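Local coordinates for protein Ifi204 (Mus musculus domesticus, PDB 5YZW) that acts as an interferon-inducible DNA sensor of the PYHIN family, here represented by its HINb domain, which probably binds DNA directly, at residues A[41-46]-A[96-101]; A[48-53]-A[78-83]; A[104-109]-A[122-127]; A[134-139]-A[149-154]; A[170-175]-A[183-188]. One frame throughout, in Å; residues are numbered along the deposited sequence.

Contact 1: residues A[41-46]-A[96-101]; sequences TEFFRV and NTLRQR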
# COMPACT_ATOMS: atom_id res chain seq x y z
N THR A 41 1.44 -8.75 17.64
CA THR A 41 2.23 -7.59 18.05
C THR A 41 2.73 -6.68 16.93
O THR A 41 3.20 -5.58 17.22
CB THR A 41 3.43 -8.04 18.89
OG1 THR A 41 4.29 -8.87 18.10
CG2 THR A 41 2.97 -8.82 20.11
N GLU A 42 2.67 -7.10 15.66
CA GLU A 42 3.23 -6.32 14.56
C GLU A 42 2.28 -6.34 13.37
O GLU A 42 1.46 -7.25 13.23
CB GLU A 42 4.59 -6.85 14.11
CG GLU A 42 5.72 -6.73 15.11
CD GLU A 42 6.97 -7.39 14.60
OE1 GLU A 42 7.00 -8.65 14.53
OE2 GLU A 42 7.93 -6.65 14.25
N PHE A 43 2.40 -5.34 12.50
CA PHE A 43 1.66 -5.37 11.25
C PHE A 43 2.64 -5.31 10.09
O PHE A 43 3.75 -4.79 10.20
CB PHE A 43 0.62 -4.26 11.15
CG PHE A 43 1.19 -2.88 10.95
CD1 PHE A 43 1.52 -2.08 12.03
CD2 PHE A 43 1.31 -2.35 9.67
CE1 PHE A 43 2.01 -0.80 11.85
CE2 PHE A 43 1.81 -1.06 9.48
CZ PHE A 43 2.16 -0.29 10.58
N PHE A 44 2.22 -5.88 8.97
CA PHE A 44 3.08 -6.01 7.81
C PHE A 44 2.33 -5.56 6.57
O PHE A 44 1.12 -5.82 6.43
CB PHE A 44 3.55 -7.46 7.62
CG PHE A 44 4.33 -7.99 8.81
CD1 PHE A 44 3.68 -8.59 9.88
CD2 PHE A 44 5.70 -7.83 8.88
CE1 PHE A 44 4.40 -9.06 10.97
CE2 PHE A 44 6.42 -8.29 9.97
CZ PHE A 44 5.77 -8.92 11.00
N ARG A 45 3.04 -4.89 5.67
CA ARG A 45 2.50 -4.54 4.37
C ARG A 45 2.93 -5.59 3.36
O ARG A 45 4.11 -5.91 3.26
CB ARG A 45 2.97 -3.14 3.97
CG ARG A 45 2.07 -2.08 4.53
CD ARG A 45 2.76 -0.71 4.63
NE ARG A 45 1.92 0.25 5.35
CZ ARG A 45 2.05 1.57 5.27
NH1 ARG A 45 2.98 2.10 4.49
NH2 ARG A 45 1.24 2.35 5.97
N VAL A 46 1.96 -6.16 2.65
CA VAL A 46 2.14 -7.34 1.82
C VAL A 46 1.87 -6.98 0.37
O VAL A 46 0.86 -6.35 0.06
CB VAL A 46 1.20 -8.48 2.25
CG1 VAL A 46 1.43 -9.73 1.39
CG2 VAL A 46 1.41 -8.80 3.73
N ASN A 96 -6.90 -3.17 19.60
CA ASN A 96 -7.42 -2.01 18.89
C ASN A 96 -6.31 -0.99 18.64
O ASN A 96 -6.33 -0.30 17.61
CB ASN A 96 -8.57 -1.39 19.67
CG ASN A 96 -9.42 -0.43 18.84
OD1 ASN A 96 -8.90 0.32 18.01
ND2 ASN A 96 -10.73 -0.46 19.05
N THR A 97 -5.34 -0.90 19.54
CA THR A 97 -4.21 -0.00 19.32
C THR A 97 -3.38 -0.45 18.11
O THR A 97 -2.96 0.38 17.30
CB THR A 97 -3.33 0.07 20.56
OG1 THR A 97 -2.94 -1.25 20.94
CG2 THR A 97 -4.11 0.68 21.71
N LEU A 98 -3.16 -1.77 17.98
CA LEU A 98 -2.40 -2.26 16.84
C LEU A 98 -3.19 -2.11 15.55
O LEU A 98 -2.61 -1.80 14.49
CB LEU A 98 -1.99 -3.72 17.05
CG LEU A 98 -1.24 -4.37 15.89
CD1 LEU A 98 0.02 -3.59 15.54
CD2 LEU A 98 -0.89 -5.80 16.21
N ARG A 99 -4.51 -2.29 15.61
CA ARG A 99 -5.36 -2.08 14.45
C ARG A 99 -5.24 -0.66 13.93
O ARG A 99 -5.00 -0.44 12.73
CB ARG A 99 -6.81 -2.39 14.78
CG ARG A 99 -7.11 -3.87 14.94
CD ARG A 99 -8.59 -4.15 15.14
NE ARG A 99 -8.85 -5.58 15.24
CZ ARG A 99 -9.14 -6.36 14.20
NH1 ARG A 99 -9.21 -5.85 12.98
NH2 ARG A 99 -9.37 -7.66 14.38
N GLN A 100 -5.39 0.33 14.81
CA GLN A 100 -5.34 1.70 14.31
C GLN A 100 -3.93 2.08 13.90
O GLN A 100 -3.75 2.79 12.90
CB GLN A 100 -5.89 2.69 15.34
CG GLN A 100 -6.04 4.15 14.84
CD GLN A 100 -6.40 4.29 13.34
OE1 GLN A 100 -5.56 4.63 12.51
NE2 GLN A 100 -7.66 4.02 13.02
N ARG A 101 -2.91 1.59 14.61
CA ARG A 101 -1.55 1.80 14.13
C ARG A 101 -1.39 1.25 12.71
O ARG A 101 -0.73 1.87 11.87
CB ARG A 101 -0.55 1.18 15.10
CG ARG A 101 0.79 1.89 15.11
CD ARG A 101 1.58 1.62 16.37
NE ARG A 101 2.36 0.40 16.25
CZ ARG A 101 2.12 -0.71 16.94
NH1 ARG A 101 1.13 -0.74 17.83
NH2 ARG A 101 2.88 -1.79 16.76
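Leu98, on helix 96-103, reaches over to the chain that leads into strand 43-48, and Leu98 and Phe43 supply somewhat more than half of the 236 Å² buried here. The two methyl groups of Leu98 divide the work. CD2 lies against the peptide that joins Thr41 to Glu42, 3.8 Å from Thr41 C, while CD1 meets the Phe43 ring at its edge, 4.1 Å from Phe43 CD1. A branched, flexible leucine suits this place because one fork can touch a backbone and a ring at once. Phe43 turns its CG between its own N and carbonyl carbon (chi1 72°), and the far part of the ring comes up to the helix backbone, with CE1 3.8 Å from Arg101 O.

Polar contacts are looser, and no hydrogen bond crosses between the two segments. Arg101 bends at its third torsion (chi3 86°), and Arg101 NH2 stops 3.8 Å from Thr41 O, which lies in the guanidinium plane at its edge. Arginine suits this exposed position, since its long chain can reach across to Thr41 while the charged end stays at the surface. On the helix, Leu98 N is hydrogen-bonded to Ser95 OG.

Strand 43-48 pairs with strands 30-38 and 74-77 of the first beta barrel. A helix of the linker leaning on that barrel is characteristic of the HIN domain, in which two OB folds are joined by a partly helical connection.

Contact 2: residues A[48-53]-A[78-83]; sequences VFDTAL and YRASCV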
# COMPACT_ATOMS: atom_id res chain seq x y z
N VAL A 48 1.14 -9.04 -3.00
CA VAL A 48 0.70 -10.35 -3.46
C VAL A 48 0.75 -10.35 -4.97
O VAL A 48 -0.04 -9.66 -5.63
CB VAL A 48 -0.71 -10.68 -2.94
CG1 VAL A 48 -1.17 -12.03 -3.49
CG2 VAL A 48 -0.71 -10.67 -1.40
N PHE A 49 1.69 -11.11 -5.54
CA PHE A 49 1.87 -11.16 -6.99
C PHE A 49 1.21 -12.36 -7.66
O PHE A 49 1.22 -12.44 -8.89
CB PHE A 49 3.37 -11.14 -7.33
CG PHE A 49 4.06 -9.87 -6.92
CD1 PHE A 49 3.87 -8.70 -7.64
CD2 PHE A 49 4.88 -9.84 -5.80
CE1 PHE A 49 4.50 -7.52 -7.27
CE2 PHE A 49 5.51 -8.67 -5.42
CZ PHE A 49 5.32 -7.50 -6.17
N ASP A 50 0.63 -13.29 -6.89
CA ASP A 50 -0.26 -14.33 -7.43
C ASP A 50 -1.67 -13.98 -7.00
O ASP A 50 -2.10 -14.31 -5.89
CB ASP A 50 0.14 -15.72 -6.93
CG ASP A 50 -0.61 -16.85 -7.64
OD1 ASP A 50 -1.63 -16.57 -8.31
OD2 ASP A 50 -0.19 -18.01 -7.50
N THR A 51 -2.41 -13.31 -7.89
CA THR A 51 -3.71 -12.80 -7.47
C THR A 51 -4.76 -13.88 -7.36
O THR A 51 -5.90 -13.58 -6.96
CB THR A 51 -4.16 -11.66 -8.41
OG1 THR A 51 -4.21 -12.14 -9.76
CG2 THR A 51 -3.16 -10.53 -8.33
N ALA A 52 -4.42 -15.14 -7.66
CA ALA A 52 -5.33 -16.21 -7.26
C ALA A 52 -5.62 -16.15 -5.77
O ALA A 52 -6.70 -16.54 -5.33
CB ALA A 52 -4.75 -17.59 -7.63
N LEU A 53 -4.68 -15.61 -5.00
CA LEU A 53 -4.83 -15.49 -3.55
C LEU A 53 -5.89 -14.47 -3.13
O LEU A 53 -6.13 -14.34 -1.92
CB LEU A 53 -3.48 -15.13 -2.93
CG LEU A 53 -2.48 -16.29 -2.89
CD1 LEU A 53 -1.11 -15.81 -2.41
CD2 LEU A 53 -3.02 -17.36 -1.96
N TYR A 78 4.75 -14.70 -3.96
CA TYR A 78 4.81 -14.95 -5.40
C TYR A 78 3.99 -16.15 -5.87
O TYR A 78 3.80 -16.30 -7.08
CB TYR A 78 6.27 -15.14 -5.81
CG TYR A 78 7.05 -13.84 -5.77
CD1 TYR A 78 6.92 -12.91 -6.79
CD2 TYR A 78 7.89 -13.53 -4.70
CE1 TYR A 78 7.61 -11.72 -6.76
CE2 TYR A 78 8.59 -12.33 -4.67
CZ TYR A 78 8.44 -11.43 -5.70
OH TYR A 78 9.11 -10.23 -5.69
N ARG A 79 3.49 -16.99 -4.97
CA ARG A 79 2.78 -18.21 -5.36
C ARG A 79 1.59 -18.47 -4.45
O ARG A 79 1.67 -18.24 -3.24
CB ARG A 79 3.69 -19.45 -5.32
CG ARG A 79 4.82 -19.46 -6.34
CD ARG A 79 6.03 -20.26 -5.83
NE ARG A 79 7.29 -19.60 -6.16
CZ ARG A 79 8.01 -18.85 -5.31
NH1 ARG A 79 7.59 -18.66 -4.07
NH2 ARG A 79 9.14 -18.28 -5.71
N ALA A 80 0.51 -19.02 -5.02
CA ALA A 80 -0.65 -19.43 -4.23
C ALA A 80 -0.27 -20.43 -3.13
O ALA A 80 -0.84 -20.39 -2.03
CB ALA A 80 -1.72 -20.03 -5.15
N SER A 81 0.69 -21.32 -3.40
CA SER A 81 1.09 -22.32 -2.41
C SER A 81 1.69 -21.71 -1.15
O SER A 81 1.85 -22.44 -0.16
CB SER A 81 2.10 -23.31 -3.01
OG SER A 81 3.07 -22.62 -3.78
N CYS A 82 2.00 -20.42 -1.16
CA CYS A 82 2.61 -19.78 0.00
C CYS A 82 1.64 -19.60 1.16
O CYS A 82 2.08 -19.33 2.28
CB CYS A 82 3.17 -18.39 -0.37
SG CYS A 82 4.44 -18.34 -1.67
N VAL A 83 0.33 -19.69 0.92
CA VAL A 83 -0.67 -19.26 1.89
C VAL A 83 -1.68 -20.39 2.11
O VAL A 83 -2.14 -21.01 1.15
CB VAL A 83 -1.40 -17.98 1.41
CG1 VAL A 83 -2.41 -17.53 2.45
CG2 VAL A 83 -0.39 -16.84 1.09
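Asp50 OD2 accepts a hydrogen bond from Ala80 N at 2.8 Å, and with it two loops at one end of the first OB fold are tied together. The N-H meets the oxygen from above the carboxylate plane, 39° out of it, and the bond is bent. The other oxygen, Asp50 OD1, takes Ala52 N at 3.2 Å and closes an Asx turn; aspartate suits this place because its short arm offers one oxygen to each loop.

Beside it, the rings of Phe49 and Tyr78 run side by side in nearly parallel planes (12° apart), but are slid so far that they barely overlap, with centroids 5.0 Å apart. Their closest atoms are Phe49 CD2 and Tyr78 CE1, at 3.5 Å. Phe49 also presents an edge-to-face contact to His187 of the second barrel.

Deeper in, Leu53 and Val83 add an apolar layer that also touches Ile77. Both methyls of Leu53 press on the turn: CD2 lies 3.7 Å from Ala80 O, and CD1 lies 3.7 Å from Val83 CG2.

Contact 3: residues A[104-109]-A[122-127]; sequences ATPKIS and GEYLVN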
# COMPACT_ATOMS: atom_id res chain seq x y z
N ALA A 104 -3.17 3.73 10.09
CA ALA A 104 -2.99 5.16 10.28
C ALA A 104 -2.39 5.79 9.04
O ALA A 104 -1.55 5.20 8.35
CB ALA A 104 -2.12 5.45 11.49
N THR A 105 -2.84 7.00 8.74
CA THR A 105 -2.25 7.83 7.70
C THR A 105 -1.20 8.74 8.30
O THR A 105 -1.49 9.45 9.27
CB THR A 105 -3.33 8.66 7.01
OG1 THR A 105 -4.07 7.83 6.09
CG2 THR A 105 -2.71 9.81 6.25
N PRO A 106 0.04 8.73 7.80
CA PRO A 106 1.06 9.62 8.36
C PRO A 106 0.69 11.08 8.13
O PRO A 106 0.16 11.45 7.08
CB PRO A 106 2.34 9.24 7.58
CG PRO A 106 2.00 8.04 6.76
CD PRO A 106 0.51 7.98 6.63
N LYS A 107 0.95 11.92 9.13
CA LYS A 107 0.72 13.35 8.95
C LYS A 107 1.79 13.93 8.02
O LYS A 107 2.95 13.50 8.03
CB LYS A 107 0.70 14.09 10.29
CG LYS A 107 -0.43 13.64 11.22
CD LYS A 107 -1.40 14.75 11.55
CE LYS A 107 -2.82 14.23 11.77
NZ LYS A 107 -3.73 15.27 12.34
N ILE A 108 1.38 14.88 7.19
CA ILE A 108 2.28 15.44 6.18
C ILE A 108 3.55 15.98 6.82
O ILE A 108 4.66 15.75 6.32
CB ILE A 108 1.55 16.52 5.36
CG1 ILE A 108 0.46 15.86 4.50
CG2 ILE A 108 2.52 17.36 4.53
CD1 ILE A 108 -0.00 16.70 3.34
N SER A 109 3.42 16.67 7.96
CA SER A 109 4.60 17.20 8.64
C SER A 109 5.55 16.07 9.03
O SER A 109 6.77 16.24 8.99
CB SER A 109 4.20 17.99 9.89
OG SER A 109 3.37 17.23 10.74
N GLY A 122 -1.39 6.21 2.55
CA GLY A 122 -2.16 7.19 3.30
C GLY A 122 -3.36 7.66 2.52
O GLY A 122 -3.43 7.53 1.30
N GLU A 123 -4.32 8.23 3.27
CA GLU A 123 -5.53 8.81 2.70
C GLU A 123 -5.51 10.30 2.95
O GLU A 123 -5.46 10.73 4.11
CB GLU A 123 -6.78 8.19 3.30
CG GLU A 123 -6.82 6.68 3.29
CD GLU A 123 -8.10 6.14 3.89
OE1 GLU A 123 -8.22 4.90 4.02
OE2 GLU A 123 -8.99 6.95 4.23
N TYR A 124 -5.58 11.09 1.88
CA TYR A 124 -5.45 12.54 1.99
C TYR A 124 -6.52 13.24 1.17
O TYR A 124 -7.06 12.68 0.21
CB TYR A 124 -4.06 13.00 1.53
CG TYR A 124 -2.93 12.37 2.29
CD1 TYR A 124 -2.52 12.87 3.52
CD2 TYR A 124 -2.28 11.24 1.80
CE1 TYR A 124 -1.48 12.30 4.22
CE2 TYR A 124 -1.25 10.64 2.51
CZ TYR A 124 -0.85 11.18 3.72
OH TYR A 124 0.17 10.59 4.44
N LEU A 125 -6.83 14.47 1.56
CA LEU A 125 -7.75 15.33 0.83
C LEU A 125 -6.99 16.09 -0.25
O LEU A 125 -5.92 16.65 0.01
CB LEU A 125 -8.44 16.33 1.77
CG LEU A 125 -9.45 15.76 2.77
CD1 LEU A 125 -8.80 15.44 4.11
CD2 LEU A 125 -10.61 16.74 2.95
N VAL A 126 -7.55 16.09 -1.46
CA VAL A 126 -6.97 16.81 -2.59
C VAL A 126 -7.56 18.21 -2.65
O VAL A 126 -8.77 18.39 -2.45
CB VAL A 126 -7.21 16.05 -3.90
CG1 VAL A 126 -6.35 16.62 -5.02
CG2 VAL A 126 -6.95 14.55 -3.71
N ASN A 127 -6.73 19.21 -2.94
CA ASN A 127 -7.20 20.58 -3.01
C ASN A 127 -6.90 21.27 -4.34
O ASN A 127 -7.46 22.35 -4.58
CB ASN A 127 -6.61 21.42 -1.86
CG ASN A 127 -5.09 21.44 -1.86
OD1 ASN A 127 -4.45 21.66 -2.89
ND2 ASN A 127 -4.50 21.21 -0.69
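Thr105, in the extended chain ahead of helix 108-112, comes within 4.4 Å of Gly122 on strand 119-132, measured between CA atoms, an approach eased by the absence of a side chain on the glycine. The two branches of Thr105 then do different jobs. OG1 accepts a nearly straight hydrogen bond from Glu123 N (2.9 Å, 165°), while the methyl CG2, placed anti to the backbone N (chi1 -78° for OG1), packs obliquely on the Tyr124 ring, 3.4 Å from CZ.

Here the linker between the two OB folds of the HIN domain settles onto a long strand of the second barrel. Tyr124 is the side chain that spans the gap: its OH donates to Pro106 O at 2.8 Å, tilted 19° from the carbonyl plane, so the phenol is satisfied although the residue is buried. Pro106 CD lies 3.4 Å from the same hydroxyl. Ile108 CG1 adds an apolar contact, 4.1 Å from Tyr124 CE1, and Leu111 also touches the ring. Glu123, whose carboxylate faces a different partner, forms a salt bridge with Arg167.

Contact 4: residues A[134-139]-A[149-154]; sequences KFIYYG and VVVYGR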
# COMPACT_ATOMS: atom_id res chain seq x y z
N LYS A 134 1.73 14.91 -19.71
CA LYS A 134 1.32 13.55 -19.35
C LYS A 134 1.37 13.29 -17.83
O LYS A 134 0.78 12.32 -17.35
CB LYS A 134 2.16 12.48 -20.10
CG LYS A 134 2.71 12.89 -21.49
CD LYS A 134 3.72 11.89 -22.06
CE LYS A 134 5.08 11.93 -21.35
NZ LYS A 134 5.62 13.28 -21.07
N PHE A 135 1.95 14.17 -17.05
CA PHE A 135 1.95 13.97 -15.61
C PHE A 135 0.76 14.65 -15.08
O PHE A 135 0.26 15.50 -15.74
CB PHE A 135 3.16 14.64 -14.98
CG PHE A 135 4.44 14.00 -15.31
CD1 PHE A 135 4.97 14.13 -16.54
CD2 PHE A 135 5.08 13.24 -14.40
CE1 PHE A 135 6.14 13.53 -16.87
CE2 PHE A 135 6.24 12.63 -14.71
CZ PHE A 135 6.78 12.77 -15.95
N ILE A 136 0.32 14.30 -13.89
CA ILE A 136 -0.78 14.97 -13.21
C ILE A 136 -0.41 15.18 -11.75
O ILE A 136 0.00 14.24 -11.05
CB ILE A 136 -2.10 14.20 -13.38
CG1 ILE A 136 -3.13 14.70 -12.38
CG2 ILE A 136 -1.88 12.73 -13.22
CD1 ILE A 136 -4.49 14.29 -12.77
N TYR A 137 -0.54 16.42 -11.30
CA TYR A 137 -0.06 16.89 -10.01
C TYR A 137 -1.26 17.19 -9.12
O TYR A 137 -2.07 18.06 -9.45
CB TYR A 137 0.81 18.14 -10.17
CG TYR A 137 2.03 17.97 -11.06
CD1 TYR A 137 1.93 18.03 -12.44
CD2 TYR A 137 3.28 17.72 -10.51
CE1 TYR A 137 3.04 17.86 -13.26
CE2 TYR A 137 4.40 17.55 -11.31
CZ TYR A 137 4.28 17.62 -12.69
OH TYR A 137 5.39 17.46 -13.49
N TYR A 138 -1.38 16.47 -8.02
CA TYR A 138 -2.45 16.68 -7.05
C TYR A 138 -1.88 17.37 -5.82
O TYR A 138 -1.05 16.80 -5.11
CB TYR A 138 -3.10 15.36 -6.65
CG TYR A 138 -3.89 14.66 -7.74
CD1 TYR A 138 -5.18 15.06 -8.03
CD2 TYR A 138 -3.36 13.56 -8.42
CE1 TYR A 138 -5.92 14.42 -9.01
CE2 TYR A 138 -4.10 12.91 -9.39
CZ TYR A 138 -5.38 13.35 -9.68
OH TYR A 138 -6.14 12.72 -10.65
N GLY A 139 -2.31 18.61 -5.58
CA GLY A 139 -2.03 19.25 -4.30
C GLY A 139 -2.84 18.57 -3.20
O GLY A 139 -4.07 18.49 -3.29
N VAL A 149 1.13 15.19 -4.95
CA VAL A 149 1.18 13.81 -5.43
C VAL A 149 1.41 13.87 -6.93
O VAL A 149 0.63 14.49 -7.66
CB VAL A 149 -0.11 13.05 -5.09
CG1 VAL A 149 -0.03 11.62 -5.62
CG2 VAL A 149 -0.33 13.04 -3.58
N VAL A 150 2.49 13.25 -7.39
CA VAL A 150 2.84 13.25 -8.81
C VAL A 150 2.43 11.90 -9.38
O VAL A 150 2.93 10.85 -8.96
CB VAL A 150 4.33 13.53 -9.03
CG1 VAL A 150 4.65 13.59 -10.52
CG2 VAL A 150 4.71 14.85 -8.36
N VAL A 151 1.51 11.93 -10.34
CA VAL A 151 1.00 10.72 -10.97
C VAL A 151 1.39 10.74 -12.44
O VAL A 151 1.21 11.75 -13.14
CB VAL A 151 -0.52 10.59 -10.79
CG1 VAL A 151 -1.03 9.34 -11.49
CG2 VAL A 151 -0.85 10.53 -9.30
N TYR A 152 1.94 9.62 -12.91
CA TYR A 152 2.27 9.41 -14.31
C TYR A 152 1.86 8.00 -14.71
O TYR A 152 1.94 7.07 -13.90
CB TYR A 152 3.76 9.60 -14.55
CG TYR A 152 4.15 9.46 -15.99
CD1 TYR A 152 3.96 10.52 -16.87
CD2 TYR A 152 4.68 8.28 -16.48
CE1 TYR A 152 4.31 10.40 -18.20
CE2 TYR A 152 5.03 8.15 -17.81
CZ TYR A 152 4.84 9.22 -18.66
OH TYR A 152 5.19 9.11 -19.99
N GLY A 153 1.42 7.83 -15.96
CA GLY A 153 1.16 6.49 -16.47
C GLY A 153 -0.20 5.92 -16.12
O GLY A 153 -1.18 6.67 -16.06
N ARG A 154 -0.26 4.61 -15.85
CA ARG A 154 -1.55 3.93 -15.73
C ARG A 154 -2.48 4.63 -14.74
O ARG A 154 -3.69 4.71 -14.97
CB ARG A 154 -1.35 2.46 -15.35
CG ARG A 154 -0.90 2.22 -13.91
CD ARG A 154 -0.72 0.71 -13.62
NE ARG A 154 0.29 0.53 -12.58
CZ ARG A 154 0.04 0.65 -11.29
NH1 ARG A 154 -1.20 0.92 -10.88
NH2 ARG A 154 1.00 0.53 -10.40
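Ile136 and Val151 face each other as a hydrogen-bonded antiparallel pair, and so do Tyr138 and Val149. Each pair is closed by two backbone hydrogen bonds; Tyr138 N to Val149 O, 2.8 Å, is nearly straight at 174°. Between these pairs, Tyr137 and Val150 form a non-hydrogen-bonded one.

Apolar contacts follow the alternation of the strands. On the side of Ile136, Tyr138, Val149 and Val151, Ile136 CG2 packs 3.5 Å from Val151 CB, and Tyr138 CE2, at the ring edge, lies 4.0 Å from Val151 CG2. Beta-branched valines suit the extended backbone; Val149 and Val151 pack on the face of Ile136 and Tyr138, Val150 on that of Tyr137. There Val150 CG2 touches Tyr137 CD2 at 3.9 Å, and its CG1 meets the edge of the Phe135 ring.

Aromatic contact closes the open end of the ladder. Tyr152 CD1 sits over the centre of one face of the Phe135 ring, 3.5 Å above its plane, with the two planes inclined at 37°. The aliphatic part of Lys134 runs alongside Tyr152, whose N is held by Ser184 OG.

This is the antiparallel pairing of a beta hairpin, strands 135-142 and 145-151, within the second OB-fold barrel of the HIN domain.

Contact 5: residues A[170-175]-A[183-188]; sequences CFELTS and RSVRHS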
# COMPACT_ATOMS: atom_id res chain seq x y z
N CYS A 170 1.66 2.66 -1.50
CA CYS A 170 3.00 2.43 -2.04
C CYS A 170 3.39 3.51 -3.06
O CYS A 170 3.70 3.21 -4.21
CB CYS A 170 3.10 1.04 -2.67
SG CYS A 170 4.80 0.54 -3.10
N PHE A 171 3.36 4.76 -2.60
CA PHE A 171 3.95 5.89 -3.32
C PHE A 171 5.33 6.22 -2.75
O PHE A 171 5.59 6.02 -1.56
CB PHE A 171 3.05 7.12 -3.22
CG PHE A 171 1.94 7.13 -4.20
CD1 PHE A 171 1.00 6.12 -4.23
CD2 PHE A 171 1.83 8.19 -5.12
CE1 PHE A 171 -0.03 6.13 -5.16
CE2 PHE A 171 0.81 8.19 -6.05
CZ PHE A 171 -0.12 7.16 -6.07
N GLU A 172 6.22 6.76 -3.59
CA GLU A 172 7.58 7.04 -3.13
C GLU A 172 7.71 8.48 -2.67
O GLU A 172 7.35 9.41 -3.40
CB GLU A 172 8.64 6.74 -4.20
CG GLU A 172 10.08 7.00 -3.71
CD GLU A 172 11.16 6.57 -4.69
OE1 GLU A 172 10.83 6.01 -5.76
OE2 GLU A 172 12.36 6.81 -4.41
N LEU A 173 8.27 8.66 -1.48
CA LEU A 173 8.44 9.98 -0.90
C LEU A 173 9.71 10.58 -1.48
O LEU A 173 10.79 9.97 -1.39
CB LEU A 173 8.53 9.90 0.62
CG LEU A 173 8.95 11.17 1.35
CD1 LEU A 173 7.78 12.12 1.23
CD2 LEU A 173 9.25 10.90 2.83
N THR A 174 9.60 11.74 -2.12
CA THR A 174 10.75 12.39 -2.72
C THR A 174 10.70 13.86 -2.37
O THR A 174 9.68 14.38 -1.90
CB THR A 174 10.78 12.19 -4.25
OG1 THR A 174 9.80 13.02 -4.85
CG2 THR A 174 10.46 10.73 -4.63
N SER A 175 11.81 14.55 -2.60
CA SER A 175 11.80 16.00 -2.45
C SER A 175 12.53 16.64 -3.62
O SER A 175 13.38 16.02 -4.27
CB SER A 175 12.41 16.44 -1.11
OG SER A 175 13.81 16.25 -1.09
N ARG A 183 5.44 10.26 -5.32
CA ARG A 183 5.49 9.87 -6.72
C ARG A 183 4.93 8.47 -6.92
O ARG A 183 5.34 7.52 -6.25
CB ARG A 183 6.94 9.93 -7.23
CG ARG A 183 7.34 11.27 -7.78
CD ARG A 183 8.83 11.39 -7.85
NE ARG A 183 9.24 12.79 -7.72
CZ ARG A 183 9.20 13.68 -8.71
NH1 ARG A 183 8.77 13.31 -9.91
NH2 ARG A 183 9.59 14.93 -8.50
N SER A 184 4.00 8.36 -7.86
CA SER A 184 3.58 7.05 -8.33
C SER A 184 4.79 6.27 -8.85
O SER A 184 5.67 6.84 -9.50
CB SER A 184 2.53 7.20 -9.43
OG SER A 184 3.14 7.68 -10.62
N VAL A 185 4.82 4.98 -8.55
CA VAL A 185 5.87 4.06 -9.00
C VAL A 185 5.22 2.77 -9.46
O VAL A 185 3.99 2.62 -9.42
CB VAL A 185 6.93 3.77 -7.91
CG1 VAL A 185 7.78 5.02 -7.60
CG2 VAL A 185 6.26 3.23 -6.66
N ARG A 186 6.06 1.80 -9.85
CA ARG A 186 5.59 0.60 -10.54
C ARG A 186 4.50 -0.15 -9.75
O ARG A 186 3.55 -0.68 -10.35
CB ARG A 186 6.77 -0.32 -10.83
CG ARG A 186 6.40 -1.56 -11.65
CD ARG A 186 7.66 -2.30 -12.06
NE ARG A 186 7.41 -3.66 -12.53
CZ ARG A 186 6.95 -3.97 -13.74
NH1 ARG A 186 6.67 -3.01 -14.61
NH2 ARG A 186 6.77 -5.24 -14.08
N HIS A 187 4.63 -0.25 -8.42
CA HIS A 187 3.67 -1.02 -7.63
C HIS A 187 2.62 -0.14 -6.97
O HIS A 187 1.89 -0.61 -6.09
CB HIS A 187 4.37 -1.86 -6.56
CG HIS A 187 5.30 -2.89 -7.11
ND1 HIS A 187 6.36 -3.40 -6.40
CD2 HIS A 187 5.32 -3.51 -8.31
CE1 HIS A 187 7.01 -4.27 -7.14
NE2 HIS A 187 6.40 -4.36 -8.31
N SER A 188 2.52 1.13 -7.36
CA SER A 188 1.58 2.03 -6.72
C SER A 188 0.15 1.65 -7.04
O SER A 188 -0.18 1.05 -8.07
CB SER A 188 1.79 3.51 -7.14
OG SER A 188 3.09 3.96 -6.82
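Glu172 and Arg183 form a hydrogen-bonded antiparallel pair, with Glu172 N to Arg183 O at 2.9 Å and Arg183 N to Glu172 O at 2.8 Å. They link strands 171-175 and 180-183 within the second OB barrel. The side chain of Arg183 then runs on along the neighbouring strand, and its NE donates to Thr174 OG1 at 2.9 Å, with the hydroxyl in the guanidinium plane. Thr174 OG1 is bonded to Gln181 as well, so the threonine oxygen ties two polar groups of strand 180-183.

Phe171 is buried beside this pair. Ser184 CA makes an off-centre CH-pi contact with its ring, 4.2 Å from the centroid, and Ser188 OG lies over one face toward the rim. Val149 of the neighbouring hairpin also packs against the ring. Val185 crosses Glu172 at about a right angle, its CG1 3.7 Å from Glu172 OE1, and its CG2 lies against Cys170 O.

Farther out, a bulge and a turn position these groups. Cys170 and Phe171 both face Val120 in a G1 beta bulge, where the chain turns a corner between strands 165-169 and 171-175. Residues 185-188 form a type I turn, which brings Ser188 back beside Cys170. A small hydroxyl suits that tight corner: Ser188 OG accepts from Val185 N at 2.7 Å, nearly straight at 170°, and lies 2.8 Å from Cys170 O.

Overall arrangement
Contact 2 lies within the first OB barrel, contact 1 sets the linker helix 96-103 against it, contact 3 seats the linker on the second, and contacts 4 and 5 lie within the second. Along the chain, contact 2 falls between the two segments of contact 1, after which contacts 3 and 4 follow in order and contact 5 comes last. Contacts 1 and 2 have centres 22 Å apart, and contacts 1 and 4 about 30 Å. Contacts 3, 4 and 5 share one sheet, their centres 11 to 16 Å apart. Helices 96-103 and 108-112 carry the chain from barrel to barrel. The barrels also meet directly where contacts 2 and 5 touch, consistent with the two packing as one unit.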